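Local structure of AvrRxo1-ORF2 (Xanthomonas oryzae pv. oryzicola, 4Z8U) at residues Val38-Phe43 / Asn80-Lys85; Lys50-Ser55 / Glu86-Val91; Phe43-Leu48 / Asp68-Met73. The protein binds the effector AvrRxo1-ORF1 and probably serves as its antitoxin-like chaperone partner. All coordinates share one frame; numbering follows the deposited sequence.

Overall arrangement
From the N terminus the chain runs through the long helix 6-38 and then turns into the loop that starts contact 1. Residues 38-43 are met there by 80-85, which lead into helix 84-94, so contact 1 closes a large loop. Contact 3 is nested inside that loop: it starts at F43, the residue the two share, and ties the loop and short helix 45-49 to helix 64-77. Contact 2 crosses both. It takes the loop after helix 45-49, residues 50-55, and lays it on helix 84-94. Together the three pull helices 45-49, 64-77 and 84-94 into one compact helical body beside the end of helix 6-38.

Contact 1: Val38-Phe43 / Asn80-Lys85; sequences VGKERF and NVMTLK
E41 and the 82-84 turn hold each other by backbone and side chain. E41 CB lies 3.2 Å from M82 O; the same carbonyl takes the E41 N-H, N to O 2.8 Å. With CG anti to the backbone N (chi1 179°), the extended chain carries the carboxylate to the first turn of helix 84-94. CD comes up against L84 CG. OE1 accepts from L84 N at 3.0 Å, the N-H coming from above the carboxylate plane, and a water links OE1 to K85 N. OE2 rests 3.5 Å from L84 CD1. E47 OE1, close to OE2, might raise its proton affinity, though the L84 N-H and the helix start would oppose this at E41.

K40 reaches across by another route, its NZ donating to V81 O at 2.8 Å, in the carbonyl plane, and also to Y74 O. V38 CG2 touches M82 SE at 3.8 Å, and L84 CD2 packs on F43 CD1 at 3.7 Å. T83 N-caps helix 84-94, its OG1 accepting from E86 N. The contact joins the loop leaving helix 6-38, begun by a Schellman motif at G39, to the start of helix 84-94, with Y74 of helix 64-77 alongside.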
loop_
_atom_site.group_PDB
_atom_site.type_symbol
_atom_site.label_atom_id
_atom_site.label_comp_id
_atom_site.label_asym_id
_atom_site.label_seq_id
_atom_site.Cartn_x
_atom_site.Cartn_y
_atom_site.Cartn_z
ATOM N N VAL B 38 -2.923 21.496 11.600
ATOM C CA VAL B 38 -3.942 21.147 12.553
ATOM C C VAL B 38 -3.473 21.770 13.925
ATOM O O VAL B 38 -4.137 21.684 14.891
ATOM C CB VAL B 38 -4.267 19.635 12.634
ATOM C CG1 VAL B 38 -4.635 19.105 11.248
ATOM C CG2 VAL B 38 -3.068 18.872 13.175
ATOM N N GLY B 39 -2.322 22.406 13.953
ATOM C CA GLY B 39 -1.857 23.033 15.188
ATOM C C GLY B 39 -1.401 22.038 16.231
ATOM O O GLY B 39 -1.549 22.267 17.452
ATOM N N LYS B 40 -0.813 20.920 15.763
ATOM C CA LYS B 40 -0.248 19.960 16.711
ATOM C C LYS B 40 0.904 20.641 17.414
ATOM O O LYS B 40 1.752 21.336 16.784
ATOM C CB LYS B 40 0.201 18.708 15.884
ATOM C CG LYS B 40 1.022 17.644 16.632
ATOM C CD LYS B 40 1.051 16.394 15.745
ATOM C CE LYS B 40 1.924 15.340 16.437
ATOM N NZ LYS B 40 1.251 14.029 16.240
ATOM N N GLU B 41 0.957 20.455 18.741
ATOM C CA GLU B 41 2.106 20.910 19.533
ATOM C C GLU B 41 3.457 20.542 18.951
ATOM O O GLU B 41 3.710 19.352 18.624
ATOM C CB GLU B 41 1.983 20.449 20.995
ATOM C CG GLU B 41 3.147 20.872 21.840
ATOM C CD GLU B 41 3.038 20.467 23.290
ATOM O OE1 GLU B 41 1.999 19.844 23.700
ATOM O OE2 GLU B 41 4.006 20.828 24.017
ATOM N N ARG B 42 4.349 21.520 18.802
ATOM C CA ARG B 42 5.679 21.301 18.244
ATOM C C ARG B 42 6.441 20.286 19.117
ATOM O O ARG B 42 6.432 20.423 20.361
ATOM C CB ARG B 42 6.558 22.582 18.075
ATOM C CG ARG B 42 7.804 22.369 17.215
ATOM C CD ARG B 42 8.842 23.517 17.186
ATOM N NE ARG B 42 9.398 23.738 18.545
ATOM C CZ ARG B 42 10.623 23.392 18.983
ATOM N NH1 ARG B 42 11.514 22.856 18.148
ATOM N NH2 ARG B 42 10.969 23.619 20.266
ATOM N N PHE B 43 7.153 19.358 18.461
ATOM C CA PHE B 43 7.865 18.336 19.214
ATOM C C PHE B 43 9.028 18.985 19.966
ATOM O O PHE B 43 9.907 19.639 19.337
ATOM C CB PHE B 43 8.443 17.280 18.301
ATOM C CG PHE B 43 9.112 16.151 19.072
ATOM C CD1 PHE B 43 8.357 15.288 19.849
ATOM C CD2 PHE B 43 10.524 16.050 19.059
ATOM C CE1 PHE B 43 9.003 14.264 20.574
ATOM C CE2 PHE B 43 11.162 15.049 19.792
ATOM C CZ PHE B 43 10.390 14.170 20.516
ATOM N N ASN B 80 -2.764 11.878 15.103
ATOM C CA ASN B 80 -3.908 12.392 15.818
ATOM C C ASN B 80 -3.607 12.797 17.244
ATOM O O ASN B 80 -4.460 13.432 17.895
ATOM C CB ASN B 80 -5.128 11.431 15.784
ATOM C CG ASN B 80 -5.633 11.151 14.351
ATOM O OD1 ASN B 80 -5.401 11.933 13.392
ATOM N ND2 ASN B 80 -6.287 9.988 14.192
ATOM N N VAL B 81 -2.441 12.434 17.755
ATOM C CA VAL B 81 -1.951 12.949 19.048
ATOM C C VAL B 81 -1.541 14.418 18.892
ATOM O O VAL B 81 -0.636 14.774 18.112
ATOM C CB VAL B 81 -0.776 12.063 19.583
ATOM C CG1 VAL B 81 -0.066 12.739 20.756
ATOM C CG2 VAL B 81 -1.301 10.660 19.932
HETATM N N MSE B 82 -2.202 15.314 19.641
HETATM C CA MSE B 82 -1.981 16.762 19.482
HETATM C C MSE B 82 -0.945 17.379 20.413
HETATM O O MSE B 82 -0.410 18.445 20.153
HETATM C CB MSE B 82 -3.363 17.448 19.625
HETATM C CG MSE B 82 -4.385 17.197 18.507
HETATM SE SE MSE B 82 -3.652 17.853 16.795
HETATM C CE MSE B 82 -3.232 16.075 16.042
ATOM N N THR B 83 -0.642 16.702 21.509
ATOM C CA THR B 83 0.210 17.243 22.539
ATOM C C THR B 83 1.257 16.287 23.056
ATOM O O THR B 83 1.075 15.106 23.052
ATOM C CB THR B 83 -0.623 17.639 23.715
ATOM O OG1 THR B 83 -1.200 16.489 24.302
ATOM C CG2 THR B 83 -1.744 18.494 23.258
ATOM N N LEU B 84 2.361 16.834 23.500
ATOM C CA LEU B 84 3.366 16.034 24.132
ATOM C C LEU B 84 2.814 15.343 25.383
ATOM O O LEU B 84 3.235 14.297 25.750
ATOM C CB LEU B 84 4.574 16.864 24.452
ATOM C CG LEU B 84 5.346 17.412 23.277
ATOM C CD1 LEU B 84 6.421 18.346 23.729
ATOM C CD2 LEU B 84 5.972 16.333 22.536
ATOM N N LYS B 85 1.841 15.897 26.045
ATOM C CA LYS B 85 1.413 15.204 27.214
ATOM C C LYS B 85 0.683 13.961 26.835
ATOM O O LYS B 85 0.725 12.987 27.539
ATOM C CB LYS B 85 0.542 16.060 28.104
ATOM C CG LYS B 85 0.191 15.412 29.430
ATOM C CD LYS B 85 -1.298 15.522 29.696
ATOM C CE LYS B 85 -1.670 15.194 31.133
ATOM N NZ LYS B 85 -0.903 15.998 32.105
HETATM O O HOH W 1 0.898 18.796 26.183
#

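Contact 2: Lys50-Ser55 / Glu86-Val91; sequences KICDTS and EFAHIV
I51 and C52 drop onto helix 84-94 at A88 and V91, two residues nearly one turn apart on the same side of the helix. The first shell is apolar, and no hydrogen bond crosses between the segments. I51 lays its long branch alongside the A88 methyl: I51 CG1 is 3.5 Å from A88 CB, and I51 CD1 is just as near. Next comes C52, whose SG is 4.0 Å from V91 CB and 4.2 Å from A88 CB, bridging the two helix residues. Its chi1 of 69° sets SG between the backbone N and the carbonyl carbon, turned in toward the helix. Finally the D53 carbonyl O lies 3.9 Å from V91 CG1, with the T54 CG2 methyl a little farther off.

In the next shell, V91 divides its two methyls. While CG1 meets the loop, CG2 sits 3.6 Å above the plane of the F87 ring, offset toward its rim. L48 of helix 45-49 touches A88, F87 and T54, so it touches both sides of the contact. Polar bonds tie the loop to two helices: T54 OG1 pairs with E49 OE2, and T54 O probably accepts from Y70 OH. D53 OD2 makes a weak hydrogen bond with W23 NE1 of the AvrRxo1-ORF1 chain. This is loop-on-helix packing within a small all-helical fold, with an alanine and a valine of one helix side receiving an irregular connection.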
loop_
_atom_site.group_PDB
_atom_site.type_symbol
_atom_site.label_atom_id
_atom_site.label_comp_id
_atom_site.label_asym_id
_atom_site.label_seq_id
_atom_site.Cartn_x
_atom_site.Cartn_y
_atom_site.Cartn_z
ATOM N N LYS B 50 10.445 15.399 30.789
ATOM C CA LYS B 50 10.094 15.810 32.120
ATOM C C LYS B 50 8.942 14.960 32.576
ATOM O O LYS B 50 8.647 14.893 33.781
ATOM C CB LYS B 50 9.690 17.283 32.170
ATOM C CG LYS B 50 10.831 18.259 32.022
ATOM C CD LYS B 50 10.339 19.645 32.475
ATOM C CE LYS B 50 11.266 20.763 32.038
ATOM N NZ LYS B 50 11.433 20.644 30.556
ATOM N N ILE B 51 8.278 14.287 31.641
ATOM C CA ILE B 51 7.054 13.633 32.042
ATOM C C ILE B 51 6.993 12.152 31.682
ATOM O O ILE B 51 5.948 11.535 31.852
ATOM C CB ILE B 51 5.777 14.357 31.538
ATOM C CG1 ILE B 51 5.657 14.299 30.046
ATOM C CG2 ILE B 51 5.727 15.816 31.987
ATOM C CD1 ILE B 51 4.451 15.055 29.531
ATOM N N CYS B 52 8.095 11.611 31.178
ATOM C CA CYS B 52 8.214 10.160 30.878
ATOM C C CYS B 52 9.682 9.927 30.620
ATOM O O CYS B 52 10.427 10.860 30.316
ATOM C CB CYS B 52 7.396 9.772 29.609
ATOM S SG CYS B 52 8.030 10.400 28.012
ATOM N N ASP B 53 10.055 8.654 30.668
ATOM C CA ASP B 53 11.423 8.221 30.530
ATOM C C ASP B 53 11.619 7.666 29.115
ATOM O O ASP B 53 10.927 6.727 28.713
ATOM C CB ASP B 53 11.668 7.153 31.622
ATOM C CG ASP B 53 12.890 6.287 31.370
ATOM O OD1 ASP B 53 13.880 6.753 30.757
ATOM O OD2 ASP B 53 12.842 5.125 31.862
ATOM N N THR B 54 12.546 8.241 28.371
ATOM C CA THR B 54 12.748 7.860 26.964
ATOM C C THR B 54 14.068 7.117 26.789
ATOM O O THR B 54 14.579 6.948 25.665
ATOM C CB THR B 54 12.837 9.099 26.040
ATOM O OG1 THR B 54 13.934 9.919 26.466
ATOM C CG2 THR B 54 11.479 9.922 25.960
ATOM N N SER B 55 14.666 6.705 27.906
ATOM C CA SER B 55 16.042 6.244 27.849
ATOM C C SER B 55 16.177 4.777 27.445
ATOM O O SER B 55 17.282 4.371 27.072
ATOM C CB SER B 55 16.768 6.503 29.192
ATOM O OG SER B 55 15.959 6.063 30.287
ATOM N N GLU B 86 -0.010 13.998 25.725
ATOM C CA GLU B 86 -0.670 12.816 25.277
ATOM C C GLU B 86 0.391 11.791 24.872
ATOM O O GLU B 86 0.243 10.632 25.129
ATOM C CB GLU B 86 -1.534 13.155 24.076
ATOM C CG GLU B 86 -2.979 13.537 24.354
ATOM C CD GLU B 86 -3.649 14.336 23.203
ATOM O OE1 GLU B 86 -3.182 14.296 22.079
ATOM O OE2 GLU B 86 -4.661 15.001 23.446
ATOM N N PHE B 87 1.449 12.255 24.240
ATOM C CA PHE B 87 2.452 11.397 23.651
ATOM C C PHE B 87 3.209 10.692 24.729
ATOM O O PHE B 87 3.516 9.550 24.619
ATOM C CB PHE B 87 3.405 12.183 22.745
ATOM C CG PHE B 87 4.377 11.340 22.012
ATOM C CD1 PHE B 87 3.969 10.362 21.165
ATOM C CD2 PHE B 87 5.693 11.523 22.168
ATOM C CE1 PHE B 87 4.877 9.624 20.522
ATOM C CE2 PHE B 87 6.563 10.777 21.537
ATOM C CZ PHE B 87 6.154 9.833 20.710
ATOM N N ALA B 88 3.475 11.421 25.797
ATOM C CA ALA B 88 4.079 10.860 26.980
ATOM C C ALA B 88 3.405 9.611 27.479
ATOM O O ALA B 88 4.053 8.698 27.880
ATOM C CB ALA B 88 4.071 11.865 28.056
ATOM N N HIS B 89 2.097 9.581 27.484
ATOM C CA HIS B 89 1.434 8.409 27.949
ATOM C C HIS B 89 1.661 7.251 27.027
ATOM O O HIS B 89 1.644 6.132 27.449
ATOM C CB HIS B 89 -0.042 8.654 28.078
ATOM C CG HIS B 89 -0.374 9.671 29.111
ATOM N ND1 HIS B 89 0.591 10.276 29.875
ATOM C CD2 HIS B 89 -1.551 10.215 29.486
ATOM C CE1 HIS B 89 0.025 11.137 30.693
ATOM N NE2 HIS B 89 -1.275 11.116 30.478
ATOM N N ILE B 90 1.864 7.558 25.758
ATOM C CA ILE B 90 2.139 6.548 24.773
ATOM C C ILE B 90 3.524 5.990 24.990
ATOM O O ILE B 90 3.693 4.814 24.990
ATOM C CB ILE B 90 1.974 7.064 23.380
ATOM C CG1 ILE B 90 0.521 7.279 23.090
ATOM C CG2 ILE B 90 2.493 6.081 22.410
ATOM C CD1 ILE B 90 0.284 8.246 22.063
ATOM N N VAL B 91 4.493 6.851 25.228
ATOM C CA VAL B 91 5.868 6.378 25.414
ATOM C C VAL B 91 5.936 5.505 26.668
ATOM O O VAL B 91 6.611 4.465 26.645
ATOM C CB VAL B 91 6.863 7.541 25.484
ATOM C CG1 VAL B 91 8.245 7.004 25.860
ATOM C CG2 VAL B 91 6.893 8.282 24.176
#

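Contact 3: Phe43-Leu48 / Asp68-Met73; sequences FDLEEL and DIYERM
F43 lies flat against the backbone of E71, a CH-pi contact that dominates this pairing. E71 CA sits over the centre of the ring, 3.5 Å from the F43 centroid and 10° off the normal. The glutamate's CB continues along the same face, 3.3 Å from F43 CD2. Because E71 CG is anti to the backbone N (chi1 168°), the chain then passes across the rim rather than over the middle, and E71 OE1 ends 3.6 Å from F43 CD2 with its carboxylate plane 88° from the ring.

The apolar packing gathers at Y70. Its CB is met by F43 CZ at 3.8 Å, while L45 CD1 and L48 CD2 each stand off at 4.4 Å, so three side chains of 43-48 converge on one methylene of helix 64-77.

One side-chain hydrogen bond lies within segment 43-48. D44 N-caps helix 45-49: its OD2 accepts from E47 N at 2.7 Å, on the anti side and well out of the carboxylate plane, steadying the turn that carries L45 and L48.

With no hydrogen bond across it, the buried join depends on shape and dispersion. The face of F43 against E71 CA also leaves the glutamate's charged end beyond the ring rim, not over its centre.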
loop_
_atom_site.group_PDB
_atom_site.type_symbol
_atom_site.label_atom_id
_atom_site.label_comp_id
_atom_site.label_asym_id
_atom_site.label_seq_id
_atom_site.Cartn_x
_atom_site.Cartn_y
_atom_site.Cartn_z
ATOM N N PHE B 43 7.153 19.358 18.461
ATOM C CA PHE B 43 7.865 18.336 19.214
ATOM C C PHE B 43 9.028 18.985 19.966
ATOM O O PHE B 43 9.907 19.639 19.337
ATOM C CB PHE B 43 8.443 17.280 18.301
ATOM C CG PHE B 43 9.112 16.151 19.072
ATOM C CD1 PHE B 43 8.357 15.288 19.849
ATOM C CD2 PHE B 43 10.524 16.050 19.059
ATOM C CE1 PHE B 43 9.003 14.264 20.574
ATOM C CE2 PHE B 43 11.162 15.049 19.792
ATOM C CZ PHE B 43 10.390 14.170 20.516
ATOM N N ASP B 44 9.070 18.710 21.275
ATOM C CA ASP B 44 10.202 19.168 22.105
ATOM C C ASP B 44 10.698 18.072 23.051
ATOM O O ASP B 44 10.026 17.749 24.027
ATOM C CB ASP B 44 9.818 20.428 22.894
ATOM C CG ASP B 44 10.935 20.870 23.798
ATOM O OD1 ASP B 44 11.981 21.336 23.271
ATOM O OD2 ASP B 44 10.791 20.638 24.998
ATOM N N LEU B 45 11.836 17.510 22.721
ATOM C CA LEU B 45 12.269 16.356 23.513
ATOM C C LEU B 45 12.422 16.662 25.036
ATOM O O LEU B 45 11.908 15.899 25.900
ATOM C CB LEU B 45 13.511 15.746 22.885
ATOM C CG LEU B 45 14.006 14.474 23.573
ATOM C CD1 LEU B 45 13.022 13.327 23.232
ATOM C CD2 LEU B 45 15.433 14.178 23.102
ATOM N N GLU B 46 13.064 17.793 25.380
ATOM C CA GLU B 46 13.264 18.130 26.794
ATOM C C GLU B 46 11.952 18.152 27.561
ATOM O O GLU B 46 11.848 17.571 28.660
ATOM C CB GLU B 46 13.974 19.489 26.966
ATOM C CG GLU B 46 15.474 19.424 27.265
ATOM C CD GLU B 46 16.363 19.209 26.024
ATOM O OE1 GLU B 46 16.099 18.270 25.228
ATOM O OE2 GLU B 46 17.352 19.977 25.844
ATOM N N GLU B 47 10.925 18.796 27.014
ATOM C CA GLU B 47 9.691 18.842 27.754
ATOM C C GLU B 47 9.096 17.436 27.926
ATOM O O GLU B 47 8.514 17.128 28.978
ATOM C CB GLU B 47 8.679 19.773 27.084
ATOM C CG GLU B 47 7.335 19.884 27.829
ATOM C CD GLU B 47 6.175 20.348 26.915
ATOM O OE1 GLU B 47 6.465 20.967 25.853
ATOM O OE2 GLU B 47 4.975 20.112 27.240
ATOM N N LEU B 48 9.178 16.614 26.863
ATOM C CA LEU B 48 8.605 15.263 26.900
ATOM C C LEU B 48 9.303 14.505 28.059
ATOM O O LEU B 48 8.628 13.929 28.909
ATOM C CB LEU B 48 8.871 14.524 25.586
ATOM C CG LEU B 48 8.420 13.052 25.498
ATOM C CD1 LEU B 48 6.912 12.904 25.615
ATOM C CD2 LEU B 48 8.972 12.356 24.264
ATOM N N ASP B 68 15.689 11.737 17.117
ATOM C CA ASP B 68 15.247 11.164 15.839
ATOM C C ASP B 68 14.207 10.063 16.005
ATOM O O ASP B 68 13.245 10.004 15.236
ATOM C CB ASP B 68 16.432 10.673 15.003
ATOM C CG ASP B 68 17.218 11.854 14.318
ATOM O OD1 ASP B 68 17.484 12.915 14.963
ATOM O OD2 ASP B 68 17.575 11.718 13.113
ATOM N N ILE B 69 14.339 9.230 17.035
ATOM C CA ILE B 69 13.368 8.125 17.176
ATOM C C ILE B 69 11.996 8.764 17.594
ATOM O O ILE B 69 10.948 8.458 16.974
ATOM C CB ILE B 69 13.858 7.067 18.235
ATOM C CG1 ILE B 69 14.944 6.124 17.676
ATOM C CG2 ILE B 69 12.699 6.293 18.785
ATOM C CD1 ILE B 69 15.806 5.497 18.765
ATOM N N TYR B 70 11.984 9.628 18.599
ATOM C CA TYR B 70 10.720 10.028 19.213
ATOM C C TYR B 70 10.002 11.103 18.366
ATOM O O TYR B 70 8.787 11.209 18.384
ATOM C CB TYR B 70 10.820 10.449 20.708
ATOM C CG TYR B 70 11.161 9.232 21.594
ATOM C CD1 TYR B 70 10.195 8.241 21.830
ATOM C CD2 TYR B 70 12.451 9.039 22.044
ATOM C CE1 TYR B 70 10.506 7.089 22.551
ATOM C CE2 TYR B 70 12.792 7.936 22.786
ATOM C CZ TYR B 70 11.810 6.955 23.018
ATOM O OH TYR B 70 12.171 5.851 23.728
ATOM N N GLU B 71 10.802 11.952 17.722
ATOM C CA GLU B 71 10.141 13.063 17.003
ATOM C C GLU B 71 9.450 12.439 15.804
ATOM O O GLU B 71 8.354 12.814 15.434
ATOM C CB GLU B 71 11.184 14.078 16.516
ATOM C CG GLU B 71 10.594 15.075 15.543
ATOM C CD GLU B 71 11.684 15.983 15.049
ATOM O OE1 GLU B 71 12.058 16.850 15.853
ATOM O OE2 GLU B 71 12.177 15.787 13.932
ATOM N N ARG B 72 10.115 11.502 15.173
ATOM C CA ARG B 72 9.533 10.786 14.070
ATOM C C ARG B 72 8.294 9.992 14.495
ATOM O O ARG B 72 7.319 10.056 13.862
ATOM C CB ARG B 72 10.563 9.874 13.437
ATOM C CG ARG B 72 10.107 9.207 12.245
ATOM C CD ARG B 72 11.162 8.406 11.614
ATOM N NE ARG B 72 11.851 9.251 10.699
ATOM C CZ ARG B 72 11.417 9.521 9.481
ATOM N NH1 ARG B 72 12.124 10.329 8.778
ATOM N NH2 ARG B 72 10.321 8.957 8.969
HETATM N N MSE B 73 8.372 9.259 15.579
HETATM C CA MSE B 73 7.204 8.513 16.117
HETATM C C MSE B 73 6.067 9.505 16.345
HETATM O O MSE B 73 4.906 9.258 16.034
HETATM C CB MSE B 73 7.611 7.725 17.392
HETATM C CG MSE B 73 6.392 7.010 17.903
HETATM SE SE MSE B 73 6.998 6.199 19.627
HETATM C CE MSE B 73 8.270 5.005 18.831
#